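Local coordinates for protein transcriptional regulator (Mesorhizobium loti, PDB 3BHQ) that probably binds cis-regulatory DNA as a TetR-family transcription factor, through a predicted helix-turn-helix joined to an AefR-like C-terminal domain, at residues S143-L148 against I154-P159; S164-M169 against E200-V205. All blocks are in the same frame, centred on the assembly; numbering follows the deposited sequence.

Contact 1. Residues S143-L148 against I154-P159; sequences SCFQKL and IQTGDP
The delta methyl of Ile-154 is the main bump of this contact, and it fits the hollow between Phe-145 and Leu-148 on the last turns of helix 123-150. Its CD1 lies 3.8 Å from Phe-145 CD1, approaching the ring at a slant, while CG1 of the same isoleucine rests 3.7 Å from Leu-148 CB. The extended chi2 of Ile-154 (178°) carries CD1 outward from CB far enough to reach both neighbours.

Thr-156 fills the next position along. Its OG1 faces the root of the phenylalanine side chain, 3.5 Å from Phe-145 CB, and CG2 is near the ring carbon CD2. The hydroxyl is hydrogen-bonded to Thr-149, one turn on from Phe-145.

Pro-159 closes the far end as a broad apolar block. Its CB meets Phe-145 CB at 4.1 Å, and its CG touches Gln-146 OE1 at 3.5 Å. The bend at chi2 of Gln-146 (59°) brings OE1 alone up to the CG-CD side of the pyrrolidine, while NE2 points off to a hydrogen bond with Asn-150 OD1.

The 154-159 loop thus folds back along the helix it has just left and leads into helix 159-181, whose start is capped by Asp-158 through Leu-161 N. Ala-162 and Leu-166 of that helix also touch Phe-145, Met-88 of helix 88-103 reaches Leu-148 and Ile-154, and Leu-82 of helix 56-83 backs Leu-148.

Contact 2. Residues S164-M169 against E200-V205; sequences SHLFGM and EAFLAV
Leu-166 and Phe-202 form the aromatic part of this contact between two nearly antiparallel helical segments, whose axes approach to 10.0 Å at 153°. The CA atoms of this pair, 6.2 Å apart, mark the register. The beta carbon of Leu-166 does most of the touching, with CB 3.7 Å from Phe-202 CD1 and slightly farther from CE1, so it meets the CD1-CE1 bond of the ring at a slant. The two side chains cross at about a right angle. A chi1 of 178° swings Leu-166 CG away from its own amide nitrogen and brings the CD1 methyl to the root of the aromatic side chain, 4.2 Å from Phe-202 CB.

Aliphatic and selenium packing makes up the second group. Met-169 is present as selenomethionine, and Met-169 SE lies 3.7 Å from Ala-201 CB. The chain then bends at chi3 (-85°), which lays CE 4.0 Å from Phe-202 N and close to Phe-202 CB. One side chain therefore covers both Ala-201 and the stem of the ring.

Polar bonds do not cross between the segments, but they flank them: His-165 ND1 is hydrogen-bonded to the hydroxyl of Tyr-206, just beyond 200-205 on helix 188-206. The Phe-202 ring also meets those of Tyr-206 and Phe-145. Replacing Phe-202 by an alanine would probably leave the beta carbon of Leu-166 without its aromatic partner and open a gap beside Phe-145.

His-165 and Val-205 pack on Met-169 and Val-205 of the second subunit, which places this pair of helices beside the dimer contact. With four buried apolar residues and no hydrogen bond between the segments, the pairing rests on shape and on burial of apolar side chains, the selenium of Met-169 included, while the nearby histidine-tyrosine bond supplies a directional link between the same two helices.

Overall arrangement
Contacts 1 and 2 form one continuous apolar region: their centres are 13 Å apart, and they meet where Phe-145 CE2 lies 3.5 Å from Phe-202 CZ. A second junction joins Phe-145 CZ to Leu-166 CD2 at 3.9 Å. Along the chain they come in series, the loop of contact 1 leading into helix 159-181, which carries the first segment of contact 2. Helices 123-150, 159-181 and 188-206 are thereby joined within the AefR-like C-terminal domain. Contact 2 alone adjoins the second subunit. The centres of contacts 1 and 2 lie about 21 Å and 19 Å from the chain centre, on the same side of it.

Contact 1. Residues S143-L148 against I154-P159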
ATOM      1  N   SER A 143      -4.833 -14.019 -16.268  1.00 22.25           N
ATOM      2  CA  SER A 143      -5.006 -15.234 -17.071  1.00 24.80           C
ATOM      3  C   SER A 143      -6.443 -15.744 -16.949  1.00 23.21           C
ATOM      4  O   SER A 143      -7.074 -16.083 -17.954  1.00 23.87           O
ATOM      5  CB  SER A 143      -3.987 -16.312 -16.679  1.00 24.03           C
ATOM      6  OG  SER A 143      -4.148 -17.441 -17.506  1.00 33.64           O
ATOM      7  N   CYS A 144      -6.976 -15.723 -15.726  1.00 23.86           N
ATOM      8  CA  CYS A 144      -8.382 -16.088 -15.476  1.00 21.80           C
ATOM      9  C   CYS A 144      -9.374 -15.166 -16.226  1.00 23.46           C
ATOM     10  O   CYS A 144     -10.313 -15.640 -16.873  1.00 22.82           O
ATOM     11  CB  CYS A 144      -8.662 -16.122 -13.971  1.00 25.08           C
ATOM     12  SG  CYS A 144     -10.369 -16.174 -13.506  1.00 25.82           S
ATOM     13  N   PHE A 145      -9.161 -13.854 -16.145  1.00 20.56           N
ATOM     14  CA  PHE A 145     -10.029 -12.896 -16.841  1.00 19.76           C
ATOM     15  C   PHE A 145      -9.971 -13.009 -18.376  1.00 22.18           C
ATOM     16  O   PHE A 145     -10.985 -12.767 -19.054  1.00 21.83           O
ATOM     17  CB  PHE A 145      -9.696 -11.451 -16.456  1.00 19.47           C
ATOM     18  CG  PHE A 145     -10.067 -11.046 -15.054  1.00 20.27           C
ATOM     19  CD1 PHE A 145     -10.858 -11.839 -14.184  1.00 20.56           C
ATOM     20  CD2 PHE A 145      -9.698  -9.774 -14.637  1.00 18.42           C
ATOM     21  CE1 PHE A 145     -11.194 -11.368 -12.888  1.00 21.79           C
ATOM     22  CE2 PHE A 145     -10.063  -9.294 -13.356  1.00 22.02           C
ATOM     23  CZ  PHE A 145     -10.785 -10.082 -12.498  1.00 19.41           C
ATOM     24  N   GLN A 146      -8.797 -13.345 -18.905  1.00 21.48           N
ATOM     25  CA  GLN A 146      -8.639 -13.529 -20.364  1.00 22.99           C
ATOM     26  C   GLN A 146      -9.498 -14.684 -20.839  1.00 24.78           C
ATOM     27  O   GLN A 146     -10.187 -14.570 -21.872  1.00 24.31           O
ATOM     28  CB  GLN A 146      -7.180 -13.783 -20.756  1.00 23.11           C
ATOM     29  CG  GLN A 146      -6.938 -13.910 -22.290  1.00 24.52           C
ATOM     30  CD  GLN A 146      -7.374 -12.673 -23.042  1.00 35.53           C
ATOM     31  OE1 GLN A 146      -6.734 -11.619 -22.953  1.00 42.13           O
ATOM     32  NE2 GLN A 146      -8.468 -12.795 -23.804  1.00 38.50           N
ATOM     33  N   LYS A 147      -9.445 -15.790 -20.100  1.00 24.28           N
ATOM     34  CA  LYS A 147     -10.268 -16.972 -20.399  1.00 27.65           C
ATOM     35  C   LYS A 147     -11.756 -16.648 -20.269  1.00 26.03           C
ATOM     36  O   LYS A 147     -12.550 -17.032 -21.125  1.00 25.65           O
ATOM     37  CB  LYS A 147      -9.863 -18.165 -19.533  1.00 28.56           C
ATOM     38  CG  LYS A 147      -8.444 -18.649 -19.837  1.00 30.52           C
ATOM     39  CD  LYS A 147      -7.949 -19.696 -18.844  1.00 32.67           C
ATOM     40  CE  LYS A 147      -6.438 -19.898 -18.979  1.00 37.04           C
ATOM     41  NZ  LYS A 147      -5.889 -20.777 -17.913  1.00 50.06           N
ATOM     42  N   LEU A 148     -12.135 -15.899 -19.230  1.00 23.52           N
ATOM     43  CA  LEU A 148     -13.532 -15.466 -19.070  1.00 22.86           C
ATOM     44  C   LEU A 148     -13.969 -14.530 -20.207  1.00 21.99           C
ATOM     45  O   LEU A 148     -15.125 -14.570 -20.618  1.00 23.55           O
ATOM     46  CB  LEU A 148     -13.769 -14.791 -17.708  1.00 23.18           C
ATOM     47  CG  LEU A 148     -13.683 -15.715 -16.491  1.00 21.85           C
ATOM     48  CD1 LEU A 148     -13.642 -14.899 -15.224  1.00 19.16           C
ATOM     49  CD2 LEU A 148     -14.854 -16.720 -16.476  1.00 21.49           C
ATOM     50  N   ILE A 154     -17.224 -11.964 -19.337  1.00 24.32           N
ATOM     51  CA  ILE A 154     -16.861 -10.587 -18.957  1.00 23.20           C
ATOM     52  C   ILE A 154     -16.174  -9.978 -20.189  1.00 23.15           C
ATOM     53  O   ILE A 154     -16.007 -10.671 -21.185  1.00 22.58           O
ATOM     54  CB  ILE A 154     -15.919 -10.506 -17.696  1.00 22.83           C
ATOM     55  CG1 ILE A 154     -14.534 -11.158 -17.936  1.00 22.30           C
ATOM     56  CG2 ILE A 154     -16.615 -11.143 -16.482  1.00 20.59           C
ATOM     57  CD1 ILE A 154     -13.546 -11.056 -16.735  1.00 21.89           C
ATOM     58  N   GLN A 155     -15.763  -8.709 -20.103  1.00 24.72           N
ATOM     59  CA  GLN A 155     -14.997  -8.048 -21.184  1.00 25.35           C
ATOM     60  C   GLN A 155     -13.822  -7.239 -20.627  1.00 25.08           C
ATOM     61  O   GLN A 155     -13.994  -6.063 -20.273  1.00 23.34           O
ATOM     62  CB  GLN A 155     -15.889  -7.152 -22.072  1.00 26.49           C
ATOM     63  CG  GLN A 155     -15.126  -6.484 -23.258  1.00 29.83           C
ATOM     64  CD  GLN A 155     -14.407  -7.495 -24.160  1.00 38.44           C
ATOM     65  OE1 GLN A 155     -15.027  -8.460 -24.634  1.00 44.38           O
ATOM     66  NE2 GLN A 155     -13.105  -7.281 -24.400  1.00 37.12           N
ATOM     67  N   THR A 156     -12.660  -7.888 -20.519  1.00 23.91           N
ATOM     68  CA  THR A 156     -11.439  -7.256 -20.051  1.00 24.99           C
ATOM     69  C   THR A 156     -10.416  -7.271 -21.182  1.00 28.87           C
ATOM     70  O   THR A 156      -9.759  -8.297 -21.429  1.00 28.49           O
ATOM     71  CB  THR A 156     -10.876  -7.940 -18.779  1.00 24.31           C
ATOM     72  OG1 THR A 156     -10.548  -9.306 -19.064  1.00 23.01           O
ATOM     73  CG2 THR A 156     -11.877  -7.864 -17.631  1.00 24.49           C
ATOM     74  N   GLY A 157     -10.316  -6.133 -21.880  1.00 31.13           N
ATOM     75  CA  GLY A 157      -9.355  -5.942 -22.972  1.00 33.17           C
ATOM     76  C   GLY A 157      -7.901  -6.034 -22.539  1.00 34.30           C
ATOM     77  O   GLY A 157      -7.085  -6.611 -23.263  1.00 36.55           O
ATOM     78  N   ASP A 158      -7.588  -5.444 -21.377  1.00 30.88           N
ATOM     79  CA  ASP A 158      -6.270  -5.473 -20.741  1.00 28.80           C
ATOM     80  C   ASP A 158      -6.577  -6.212 -19.423  1.00 28.30           C
ATOM     81  O   ASP A 158      -6.938  -5.565 -18.435  1.00 26.71           O
ATOM     82  CB  ASP A 158      -5.755  -4.045 -20.516  1.00 27.72           C
ATOM     83  CG  ASP A 158      -4.336  -3.980 -19.962  1.00 32.83           C
ATOM     84  OD1 ASP A 158      -3.800  -4.962 -19.382  1.00 29.81           O
ATOM     85  OD2 ASP A 158      -3.765  -2.864 -20.049  1.00 34.60           O
ATOM     86  N   PRO A 159      -6.531  -7.557 -19.447  1.00 27.14           N
ATOM     87  CA  PRO A 159      -6.833  -8.327 -18.235  1.00 25.98           C
ATOM     88  C   PRO A 159      -5.947  -8.057 -17.018  1.00 25.26           C
ATOM     89  O   PRO A 159      -6.468  -8.153 -15.896  1.00 23.17           O
ATOM     90  CB  PRO A 159      -6.771  -9.788 -18.713  1.00 28.02           C
ATOM     91  CG  PRO A 159      -6.108  -9.769 -20.001  1.00 29.00           C
ATOM     92  CD  PRO A 159      -6.309  -8.450 -20.605  1.00 25.98           C
TER

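Contact 2. Residues S164-M169 against E200-V205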
ATOM      1  N   SER A 164      -5.706  -5.401 -11.690  1.00 19.79           N
ATOM      2  CA  SER A 164      -5.246  -4.379 -10.733  1.00 19.73           C
ATOM      3  C   SER A 164      -6.424  -3.499 -10.277  1.00 18.50           C
ATOM      4  O   SER A 164      -6.437  -3.070  -9.137  1.00 20.61           O
ATOM      5  CB  SER A 164      -4.113  -3.506 -11.303  1.00 24.57           C
ATOM      6  OG  SER A 164      -4.599  -2.537 -12.209  1.00 27.20           O
ATOM      7  N   HIS A 165      -7.397  -3.259 -11.163  1.00 18.56           N
ATOM      8  CA  HIS A 165      -8.605  -2.490 -10.787  1.00 19.61           C
ATOM      9  C   HIS A 165      -9.452  -3.188  -9.747  1.00 19.69           C
ATOM     10  O   HIS A 165      -9.898  -2.554  -8.785  1.00 20.02           O
ATOM     11  CB  HIS A 165      -9.427  -2.093 -12.003  1.00 19.61           C
ATOM     12  CG  HIS A 165      -8.748  -1.069 -12.863  1.00 18.18           C
ATOM     13  ND1 HIS A 165      -9.196  -0.755 -14.122  1.00 19.38           N
ATOM     14  CD2 HIS A 165      -7.634  -0.334 -12.662  1.00 18.44           C
ATOM     15  CE1 HIS A 165      -8.430   0.190 -14.635  1.00 19.82           C
ATOM     16  NE2 HIS A 165      -7.472   0.464 -13.769  1.00 18.68           N
ATOM     17  N   LEU A 166      -9.673  -4.504  -9.918  1.00 18.92           N
ATOM     18  CA  LEU A 166     -10.419  -5.284  -8.910  1.00 18.22           C
ATOM     19  C   LEU A 166      -9.653  -5.229  -7.568  1.00 19.37           C
ATOM     20  O   LEU A 166     -10.231  -4.910  -6.538  1.00 18.06           O
ATOM     21  CB  LEU A 166     -10.611  -6.751  -9.361  1.00 18.94           C
ATOM     22  CG  LEU A 166     -11.350  -7.617  -8.331  1.00 19.96           C
ATOM     23  CD1 LEU A 166     -12.779  -7.058  -7.992  1.00 19.62           C
ATOM     24  CD2 LEU A 166     -11.395  -9.110  -8.761  1.00 20.91           C
ATOM     25  N   PHE A 167      -8.368  -5.571  -7.581  1.00 18.73           N
ATOM     26  CA  PHE A 167      -7.565  -5.572  -6.366  1.00 18.65           C
ATOM     27  C   PHE A 167      -7.498  -4.182  -5.722  1.00 18.15           C
ATOM     28  O   PHE A 167      -7.625  -4.066  -4.496  1.00 19.09           O
ATOM     29  CB  PHE A 167      -6.142  -6.100  -6.623  1.00 18.66           C
ATOM     30  CG  PHE A 167      -6.041  -7.609  -6.660  1.00 18.60           C
ATOM     31  CD1 PHE A 167      -6.515  -8.346  -7.725  1.00 23.62           C
ATOM     32  CD2 PHE A 167      -5.413  -8.291  -5.623  1.00 22.89           C
ATOM     33  CE1 PHE A 167      -6.370  -9.740  -7.759  1.00 23.11           C
ATOM     34  CE2 PHE A 167      -5.262  -9.695  -5.654  1.00 27.16           C
ATOM     35  CZ  PHE A 167      -5.747 -10.419  -6.731  1.00 20.63           C
ATOM     36  N   GLY A 168      -7.335  -3.164  -6.552  1.00 18.85           N
ATOM     37  CA  GLY A 168      -7.275  -1.791  -6.054  1.00 19.96           C
ATOM     38  C   GLY A 168      -8.572  -1.346  -5.392  1.00 20.51           C
ATOM     39  O   GLY A 168      -8.550  -0.792  -4.294  1.00 19.57           O
HETATM   40  N   MSE A 169      -9.711  -1.621  -6.023  1.00 19.88           N
HETATM   41  CA  MSE A 169     -11.003  -1.254  -5.406  1.00 19.78           C
HETATM   42  C   MSE A 169     -11.244  -2.010  -4.120  1.00 21.37           C
HETATM   43  O   MSE A 169     -11.732  -1.449  -3.129  1.00 22.23           O
HETATM   44  CB  MSE A 169     -12.145  -1.427  -6.390  1.00 22.27           C
HETATM   45  CG  MSE A 169     -12.072  -0.421  -7.425  1.00 22.31           C
HETATM   46 SE   MSE A 169     -13.644  -0.342  -8.484  0.75 26.62          SE
HETATM   47  CE  MSE A 169     -13.091  -1.622  -9.536  1.00 10.09           C
ATOM     48  N   GLU A 200     -19.530  -5.009  -7.627  1.00 20.93           N
ATOM     49  CA  GLU A 200     -20.543  -4.239  -8.354  1.00 22.83           C
ATOM     50  C   GLU A 200     -19.917  -3.166  -9.224  1.00 22.75           C
ATOM     51  O   GLU A 200     -20.278  -3.012 -10.383  1.00 21.80           O
ATOM     52  CB  GLU A 200     -21.551  -3.615  -7.397  1.00 26.44           C
ATOM     53  CG  GLU A 200     -22.683  -2.855  -8.064  1.00 30.46           C
ATOM     54  CD  GLU A 200     -23.674  -2.328  -7.044  1.00 35.14           C
ATOM     55  OE1 GLU A 200     -24.433  -3.149  -6.488  1.00 52.84           O
ATOM     56  OE2 GLU A 200     -23.697  -1.096  -6.808  1.00 55.93           O
ATOM     57  N   ALA A 201     -18.958  -2.428  -8.659  1.00 21.23           N
ATOM     58  CA  ALA A 201     -18.274  -1.398  -9.423  1.00 19.58           C
ATOM     59  C   ALA A 201     -17.455  -2.007 -10.564  1.00 18.10           C
ATOM     60  O   ALA A 201     -17.438  -1.520 -11.689  1.00 20.46           O
ATOM     61  CB  ALA A 201     -17.376  -0.572  -8.494  1.00 19.72           C
ATOM     62  N   PHE A 202     -16.739  -3.090 -10.262  1.00 19.76           N
ATOM     63  CA  PHE A 202     -15.963  -3.821 -11.262  1.00 19.96           C
ATOM     64  C   PHE A 202     -16.819  -4.259 -12.453  1.00 20.22           C
ATOM     65  O   PHE A 202     -16.408  -4.064 -13.601  1.00 20.62           O
ATOM     66  CB  PHE A 202     -15.272  -5.037 -10.637  1.00 21.72           C
ATOM     67  CG  PHE A 202     -14.469  -5.850 -11.621  1.00 20.62           C
ATOM     68  CD1 PHE A 202     -13.136  -5.556 -11.854  1.00 24.24           C
ATOM     69  CD2 PHE A 202     -15.054  -6.921 -12.301  1.00 23.83           C
ATOM     70  CE1 PHE A 202     -12.410  -6.329 -12.740  1.00 22.11           C
ATOM     71  CE2 PHE A 202     -14.329  -7.678 -13.212  1.00 24.38           C
ATOM     72  CZ  PHE A 202     -13.011  -7.369 -13.426  1.00 19.28           C
ATOM     73  N   LEU A 203     -17.990  -4.848 -12.194  1.00 20.53           N
ATOM     74  CA  LEU A 203     -18.874  -5.287 -13.282  1.00 21.50           C
ATOM     75  C   LEU A 203     -19.496  -4.125 -14.064  1.00 21.62           C
ATOM     76  O   LEU A 203     -19.817  -4.298 -15.249  1.00 20.46           O
ATOM     77  CB  LEU A 203     -19.957  -6.262 -12.778  1.00 23.48           C
ATOM     78  CG  LEU A 203     -19.390  -7.644 -12.436  1.00 24.46           C
ATOM     79  CD1 LEU A 203     -20.427  -8.506 -11.734  1.00 21.32           C
ATOM     80  CD2 LEU A 203     -18.845  -8.360 -13.647  1.00 21.22           C
ATOM     81  N   ALA A 204     -19.636  -2.951 -13.430  1.00 21.69           N
ATOM     82  CA  ALA A 204     -20.112  -1.750 -14.123  1.00 21.99           C
ATOM     83  C   ALA A 204     -19.172  -1.373 -15.257  1.00 22.40           C
ATOM     84  O   ALA A 204     -19.618  -0.881 -16.289  1.00 24.56           O
ATOM     85  CB  ALA A 204     -20.306  -0.589 -13.155  1.00 22.87           C
ATOM     86  N   VAL A 205     -17.877  -1.638 -15.091  1.00 21.36           N
ATOM     87  CA  VAL A 205     -16.880  -1.393 -16.119  1.00 21.10           C
ATOM     88  C   VAL A 205     -16.633  -2.587 -17.039  1.00 22.80           C
ATOM     89  O   VAL A 205     -16.566  -2.449 -18.267  1.00 22.90           O
ATOM     90  CB  VAL A 205     -15.454  -1.113 -15.483  1.00 24.12           C
ATOM     91  CG1 VAL A 205     -14.446  -0.717 -16.580  1.00 23.22           C
ATOM     92  CG2 VAL A 205     -15.497  -0.100 -14.368  1.00 25.20           C
TER